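Side-chain contacts in polyketide synthase PksR (Bacillus subtilis, PDB 4U3V), which takes part in making the antibiotic polyketide bacillaene, this chain being its double-hotdog enoyl-isomerase domain: residues M207-S210 with A211-I215; S217-E220 with Q221-M224; D38-Y41 with V42-H45. All coordinates share one frame; numbering follows the deposited sequence.

How the interactions relate
Along the chain interaction 3 comes first, in the predicted N-terminal hotdog, and interactions 1 and 2 follow in the C-terminal one. The last two adjoin in sequence and share helix 205-219, interaction 1 occupying its buried middle and interaction 2 its end and the loop beyond; their centres are about 15 Å apart. Interaction 3 comprises helix 40-43 and the residues flanking it, its centre about 17 Å from that of interaction 1 and about 26 Å from that of interaction 2. The nearest atoms of interactions 1 and 3 are about 5 Å apart without touching. Trp167, of the C-terminal half, touches both contacts, and its meeting with His45 is one point where the halves join.

Interaction 1. Residues M207-S210 with A211-I215; sequences MTNS and AYLAI
Ser210 O accepts from Ala214 N at 2.9 Å with an N-H...O angle of 160°, one of the successive i to i+4 bonds that tie 207-210 to 211-215 within a continuous alpha helix. Ala211 N reaches Met207 O at 3.2 Å, and Leu213 N reaches Asn209 O at 3.0 Å. Thr208 O takes Tyr212 N and, weakly, Ala211 N, and it also accepts from Tyr281 OH.

On one flank Asn209 meets both Tyr212 and Leu213. With CG anti to its backbone N (chi1 -167°), its amide lies toward the next turn: ND2 rests 3.6 Å from Leu213 CD1, a van der Waals touch of amide nitrogen on methyl and not a polar bond, and OD1 lies at the edge of the Tyr212 ring, 3.9 Å from CD2. Amide and ring planes stand 69° apart, so the two flat groups do not stack.

Ser210 OG bonds back to Leu206 O and out to Thr173 OG1, while Thr208 OG1 is held by Tyr278 OH. In this central helix of the C-terminal hotdog, Met207, Ser210, Ala214 and Ile215 pack against strands 183-190, 247-257 and 274-283; Asn209 and Leu213 meet Trp167 of strand 166-167, and Tyr212 meets both Trp167 and Tyr281.

Interaction 2. Residues S217-E220 with Q221-M224; sequences SFLE and QFDM
Phe218 and Phe222 meet as an offset edge-to-face pair: ring centroids lie 5.5 Å apart, the planes are turned 73° against each other, and the edge of Phe222 is directed at the face of Phe218. The closest carbons are CE2 of Phe222 and CZ of Phe218, at 3.7 Å.

Gln221 spans the two rings from beside the pair. Its CG takes the crowded position between backbone N and carbonyl carbon (chi1 77°), and the chain then extends back along the helix end. This places CG over the centre of one face of Phe222, 3.4 Å above its plane, and carries the amide to Phe218. There NE2 donates to Phe218 O at 3.0 Å and 158°, with the acceptor close to the amide plane, and it also lies 3.4 Å from Phe218 CE1. The backbone N of Gln221 adds a weak bond to the same oxygen.

Next along the chain, a type I turn from Leu219 to Phe222 is closed by Phe222 N on Leu219 O at 2.9 Å, the donor lying well above the carbonyl plane. Leu219 CD2 touches Phe222 CD2 at 4.2 Å and Met224 SD at 4.1 Å. Phe222 and Met224 also touch a crystal neighbour, so their conformation may be influenced by the lattice.

Glu220 OE1 forms a salt bridge with Arg179, which also bonds Ser217 O. Gln221 NE2 has a second acceptor in Asp180 O. The glutamine amide therefore does two jobs: it donates to a carbonyl near the C-terminal end of helix 205-219 and ties that end to strand 174-180.

Interaction 3. Residues D38-Y41 with V42-H45; sequences DEPY and VQGH
Glu39 and Val42 form the compact side of this single helical turn. Glu39, at the N-cap position, offers its carbonyl oxygen to two donors: Gln43 N at 2.9 Å in an almost straight bond of 179°, and Val42 N, also at 2.9 Å but from above the carbonyl plane. Gly44 N follows on Pro40 O at 2.9 Å. With CG held between its backbone N and carbonyl carbon (chi1 69°), Glu39 brings that methylene within 3.8 Å of Val42 CG2, while its carboxylate OE2 pairs with His199 NE2.

Helix 40-43 lies in the N-terminal hotdog of the double-hotdog domain and leads through Gly44 into strand 45-47, which is paired antiparallel with strand 166-167 of the C-terminal half; Gly44 already shares backbone bonds with Gly168, and the His45 ring meets that of Trp167. Tyr41 is buried, its OH bonded to Thr57 OG1.

The other side, made of Asp38, Pro40 and Gln43, is exposed and held by contact without side-chain hydrogen bonds. Gln43, extended beyond CG (chi1 -71°), lies along the turn so that Asp38 O sits over the face of its amide, 3.1 Å from CD; NE2 is 3.3 Å from the same oxygen, but its angle is too poor for a hydrogen bond. Gln43 OE1 lies 3.7 Å from Pro40 CA, with the ring atom CD of that proline farther off.

Interaction 1. Residues M207-S210 with A211-I215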
loop_
_atom_site.group_PDB
_atom_site.type_symbol
_atom_site.label_atom_id
_atom_site.label_comp_id
_atom_site.label_asym_id
_atom_site.label_seq_id
_atom_site.Cartn_x
_atom_site.Cartn_y
_atom_site.Cartn_z
ATOM N N MET A 207 -0.318 -5.674 1.957
ATOM C CA MET A 207 1.015 -5.305 2.483
ATOM C C MET A 207 1.093 -3.781 2.589
ATOM O O MET A 207 1.329 -3.183 3.675
ATOM C CB MET A 207 2.087 -5.810 1.511
ATOM C CG MET A 207 3.480 -5.267 1.778
ATOM S SD MET A 207 4.114 -6.163 3.201
ATOM C CE MET A 207 4.688 -7.590 2.273
ATOM N N THR A 208 0.750 -3.132 1.495
ATOM C CA THR A 208 0.761 -1.671 1.487
ATOM C C THR A 208 -0.242 -1.104 2.462
ATOM O O THR A 208 0.020 -0.144 3.187
ATOM C CB THR A 208 0.441 -1.203 0.046
ATOM O OG1 THR A 208 1.382 -1.822 -0.847
ATOM C CG2 THR A 208 0.485 0.310 -0.060
ATOM N N ASN A 209 -1.411 -1.709 2.556
ATOM C CA ASN A 209 -2.359 -1.163 3.473
ATOM C C ASN A 209 -1.907 -1.351 4.943
ATOM O O ASN A 209 -2.264 -0.543 5.789
ATOM C CB ASN A 209 -3.742 -1.804 3.253
ATOM C CG ASN A 209 -4.831 -1.049 3.968
ATOM O OD1 ASN A 209 -5.207 0.045 3.544
ATOM N ND2 ASN A 209 -5.340 -1.615 5.102
ATOM N N SER A 210 -1.201 -2.451 5.243
ATOM C CA SER A 210 -0.729 -2.682 6.597
ATOM C C SER A 210 0.222 -1.571 6.989
ATOM O O SER A 210 0.215 -1.122 8.154
ATOM C CB SER A 210 -0.019 -4.034 6.696
ATOM O OG SER A 210 -1.009 -5.043 6.521
ATOM N N ALA A 211 0.958 -1.068 6.007
ATOM C CA ALA A 211 1.877 0.038 6.269
ATOM C C ALA A 211 1.078 1.287 6.639
ATOM O O ALA A 211 1.414 2.000 7.575
ATOM C CB ALA A 211 2.819 0.285 5.074
ATOM N N TYR A 212 -0.032 1.550 5.947
ATOM C CA TYR A 212 -0.884 2.658 6.341
ATOM C C TYR A 212 -1.440 2.480 7.776
ATOM O O TYR A 212 -1.488 3.416 8.557
ATOM C CB TYR A 212 -2.007 2.755 5.291
ATOM C CG TYR A 212 -3.094 3.735 5.562
ATOM C CD1 TYR A 212 -2.828 5.053 5.920
ATOM C CD2 TYR A 212 -4.416 3.362 5.348
ATOM C CE1 TYR A 212 -3.870 5.948 6.146
ATOM C CE2 TYR A 212 -5.455 4.258 5.524
ATOM C CZ TYR A 212 -5.185 5.533 5.937
ATOM O OH TYR A 212 -6.265 6.404 6.082
ATOM N N LEU A 213 -1.915 1.277 8.108
ATOM C CA LEU A 213 -2.522 1.082 9.434
ATOM C C LEU A 213 -1.457 1.283 10.551
ATOM O O LEU A 213 -1.760 1.898 11.594
ATOM C CB LEU A 213 -3.111 -0.335 9.512
ATOM C CG LEU A 213 -4.373 -0.563 8.673
ATOM C CD1 LEU A 213 -4.730 -2.044 8.653
ATOM C CD2 LEU A 213 -5.518 0.249 9.239
ATOM N N ALA A 214 -0.238 0.816 10.279
ATOM C CA ALA A 214 0.888 0.999 11.236
ATOM C C ALA A 214 1.198 2.479 11.364
ATOM O O ALA A 214 1.484 2.971 12.457
ATOM C CB ALA A 214 2.129 0.231 10.786
ATOM N N ILE A 215 1.174 3.198 10.252
ATOM C CA ILE A 215 1.364 4.652 10.301
ATOM C C ILE A 215 0.302 5.356 11.168
ATOM O O ILE A 215 0.605 6.218 11.973
ATOM C CB ILE A 215 1.458 5.242 8.876
ATOM C CG1 ILE A 215 2.792 4.837 8.232
ATOM C CG2 ILE A 215 1.321 6.770 8.933
ATOM C CD1 ILE A 215 2.856 4.943 6.740
#

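Interaction 2. Residues S217-E220 with Q221-M224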
loop_
_atom_site.group_PDB
_atom_site.type_symbol
_atom_site.label_atom_id
_atom_site.label_comp_id
_atom_site.label_asym_id
_atom_site.label_seq_id
_atom_site.Cartn_x
_atom_site.Cartn_y
_atom_site.Cartn_z
ATOM N N SER A 217 -1.254 4.080 13.653
ATOM C CA SER A 217 -0.881 3.727 15.021
ATOM C C SER A 217 0.289 4.567 15.554
ATOM O O SER A 217 0.274 5.032 16.692
ATOM C CB SER A 217 -0.492 2.227 15.089
ATOM O OG SER A 217 -1.588 1.397 14.703
ATOM N N PHE A 218 1.240 4.847 14.677
ATOM C CA PHE A 218 2.336 5.777 15.006
ATOM C C PHE A 218 1.771 7.155 15.357
ATOM O O PHE A 218 2.158 7.757 16.361
ATOM C CB PHE A 218 3.317 5.879 13.827
ATOM C CG PHE A 218 4.317 7.014 13.953
ATOM C CD1 PHE A 218 5.378 6.922 14.850
ATOM C CD2 PHE A 218 4.193 8.173 13.208
ATOM C CE1 PHE A 218 6.257 7.983 15.037
ATOM C CE2 PHE A 218 5.066 9.245 13.384
ATOM C CZ PHE A 218 6.097 9.165 14.307
ATOM N N LEU A 219 0.875 7.667 14.508
ATOM C CA LEU A 219 0.388 9.054 14.653
ATOM C C LEU A 219 -0.529 9.212 15.870
ATOM O O LEU A 219 -0.769 10.314 16.313
ATOM C CB LEU A 219 -0.360 9.489 13.376
ATOM C CG LEU A 219 0.633 9.641 12.200
ATOM C CD1 LEU A 219 -0.054 9.701 10.856
ATOM C CD2 LEU A 219 1.585 10.825 12.364
ATOM N N GLU A 220 -1.025 8.093 16.374
ATOM C CA GLU A 220 -2.017 8.067 17.449
ATOM C C GLU A 220 -1.430 8.709 18.687
ATOM O O GLU A 220 -2.161 9.188 19.554
ATOM C CB GLU A 220 -2.379 6.606 17.738
ATOM C CG GLU A 220 -3.484 6.368 18.763
ATOM C CD GLU A 220 -2.970 6.213 20.195
ATOM O OE1 GLU A 220 -1.776 5.873 20.391
ATOM O OE2 GLU A 220 -3.766 6.440 21.140
ATOM N N GLN A 221 -0.099 8.688 18.781
ATOM C CA GLN A 221 0.596 9.212 19.953
ATOM C C GLN A 221 0.502 10.715 20.019
ATOM O O GLN A 221 0.704 11.303 21.093
ATOM C CB GLN A 221 2.057 8.771 19.986
ATOM C CG GLN A 221 2.961 9.539 19.031
ATOM C CD GLN A 221 4.355 8.950 18.984
ATOM O OE1 GLN A 221 5.134 9.108 19.923
ATOM N NE2 GLN A 221 4.610 8.125 17.989
ATOM N N PHE A 222 0.135 11.353 18.903
ATOM C CA PHE A 222 0.194 12.806 18.833
ATOM C C PHE A 222 -1.204 13.380 19.019
ATOM O O PHE A 222 -2.197 12.630 18.984
ATOM C CB PHE A 222 0.824 13.295 17.515
ATOM C CG PHE A 222 2.242 12.828 17.314
ATOM C CD1 PHE A 222 3.276 13.300 18.124
ATOM C CD2 PHE A 222 2.546 11.889 16.318
ATOM C CE1 PHE A 222 4.577 12.816 17.982
ATOM C CE2 PHE A 222 3.839 11.431 16.161
ATOM C CZ PHE A 222 4.862 11.902 16.981
ATOM N N ASP A 223 -1.255 14.677 19.316
ATOM C CA ASP A 223 -2.515 15.416 19.390
ATOM C C ASP A 223 -2.820 15.996 18.026
ATOM O O ASP A 223 -2.549 17.169 17.755
ATOM C CB ASP A 223 -2.426 16.554 20.411
ATOM C CG ASP A 223 -2.136 16.061 21.813
ATOM O OD1 ASP A 223 -2.403 14.870 22.097
ATOM O OD2 ASP A 223 -1.647 16.871 22.632
ATOM N N MET A 224 -3.272 15.124 17.138
ATOM C CA MET A 224 -3.737 15.539 15.830
ATOM C C MET A 224 -5.180 15.099 15.747
ATOM O O MET A 224 -5.482 13.908 15.653
ATOM C CB MET A 224 -2.912 14.866 14.737
ATOM C CG MET A 224 -1.472 15.357 14.653
ATOM S SD MET A 224 -0.367 14.099 13.980
ATOM C CE MET A 224 1.083 15.080 13.633
#

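Interaction 3. Residues D38-Y41 with V42-H45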
loop_
_atom_site.group_PDB
_atom_site.type_symbol
_atom_site.label_atom_id
_atom_site.label_comp_id
_atom_site.label_asym_id
_atom_site.label_seq_id
_atom_site.Cartn_x
_atom_site.Cartn_y
_atom_site.Cartn_z
ATOM N N ASP A 38 -20.279 -5.813 -2.919
ATOM C CA ASP A 38 -20.538 -6.717 -1.802
ATOM C C ASP A 38 -19.351 -7.574 -1.350
ATOM O O ASP A 38 -19.480 -8.304 -0.383
ATOM C CB ASP A 38 -21.713 -7.645 -2.106
ATOM C CG ASP A 38 -23.055 -6.939 -2.041
ATOM O OD1 ASP A 38 -23.154 -5.883 -1.381
ATOM O OD2 ASP A 38 -24.018 -7.445 -2.659
ATOM N N GLU A 39 -18.226 -7.561 -2.063
ATOM C CA GLU A 39 -17.129 -8.450 -1.666
ATOM C C GLU A 39 -16.332 -7.901 -0.443
ATOM O O GLU A 39 -16.341 -6.689 -0.183
ATOM C CB GLU A 39 -16.199 -8.698 -2.854
ATOM C CG GLU A 39 -15.412 -7.471 -3.272
ATOM C CD GLU A 39 -14.451 -7.805 -4.384
ATOM O OE1 GLU A 39 -14.750 -7.460 -5.548
ATOM O OE2 GLU A 39 -13.430 -8.484 -4.110
ATOM N N PRO A 40 -15.678 -8.790 0.334
ATOM C CA PRO A 40 -15.072 -8.338 1.605
ATOM C C PRO A 40 -13.989 -7.256 1.442
ATOM O O PRO A 40 -13.906 -6.346 2.255
ATOM C CB PRO A 40 -14.467 -9.624 2.189
ATOM C CG PRO A 40 -15.279 -10.736 1.602
ATOM C CD PRO A 40 -15.795 -10.260 0.263
ATOM N N TYR A 41 -13.246 -7.285 0.335
ATOM C CA TYR A 41 -12.255 -6.223 0.069
ATOM C C TYR A 41 -12.896 -4.819 0.014
ATOM O O TYR A 41 -12.267 -3.823 0.382
ATOM C CB TYR A 41 -11.547 -6.529 -1.249
ATOM C CG TYR A 41 -10.315 -5.677 -1.512
ATOM C CD1 TYR A 41 -9.070 -6.083 -1.061
ATOM C CD2 TYR A 41 -10.404 -4.485 -2.235
ATOM C CE1 TYR A 41 -7.933 -5.339 -1.348
ATOM C CE2 TYR A 41 -9.273 -3.757 -2.561
ATOM C CZ TYR A 41 -8.042 -4.174 -2.082
ATOM O OH TYR A 41 -6.888 -3.481 -2.441
ATOM N N VAL A 42 -14.150 -4.735 -0.465
ATOM C CA VAL A 42 -14.819 -3.453 -0.659
ATOM C C VAL A 42 -15.637 -3.104 0.584
ATOM O O VAL A 42 -15.593 -1.950 1.034
ATOM C CB VAL A 42 -15.737 -3.476 -1.910
ATOM C CG1 VAL A 42 -16.480 -2.153 -2.087
ATOM C CG2 VAL A 42 -14.884 -3.732 -3.143
ATOM N N GLN A 43 -16.341 -4.110 1.115
ATOM C CA GLN A 43 -17.119 -3.949 2.371
ATOM C C GLN A 43 -16.187 -3.508 3.493
ATOM O O GLN A 43 -16.590 -2.788 4.411
ATOM C CB GLN A 43 -17.715 -5.281 2.823
ATOM C CG GLN A 43 -18.850 -5.822 1.987
ATOM C CD GLN A 43 -19.338 -7.158 2.511
ATOM O OE1 GLN A 43 -18.538 -8.034 2.860
ATOM N NE2 GLN A 43 -20.656 -7.317 2.589
ATOM N N GLY A 44 -14.937 -3.950 3.410
ATOM C CA GLY A 44 -13.954 -3.693 4.472
ATOM C C GLY A 44 -13.273 -2.340 4.606
ATOM O O GLY A 44 -12.428 -2.145 5.500
ATOM N N HIS A 45 -13.607 -1.403 3.738
ATOM C CA HIS A 45 -13.155 -0.029 3.894
ATOM C C HIS A 45 -14.202 1.010 3.621
ATOM O O HIS A 45 -14.535 1.284 2.476
ATOM C CB HIS A 45 -11.924 0.208 3.019
ATOM C CG HIS A 45 -11.358 1.591 3.128
ATOM N ND1 HIS A 45 -11.475 2.502 2.137
ATOM C CD2 HIS A 45 -10.686 2.236 4.180
ATOM C CE1 HIS A 45 -10.873 3.654 2.508
ATOM N NE2 HIS A 45 -10.377 3.485 3.756
#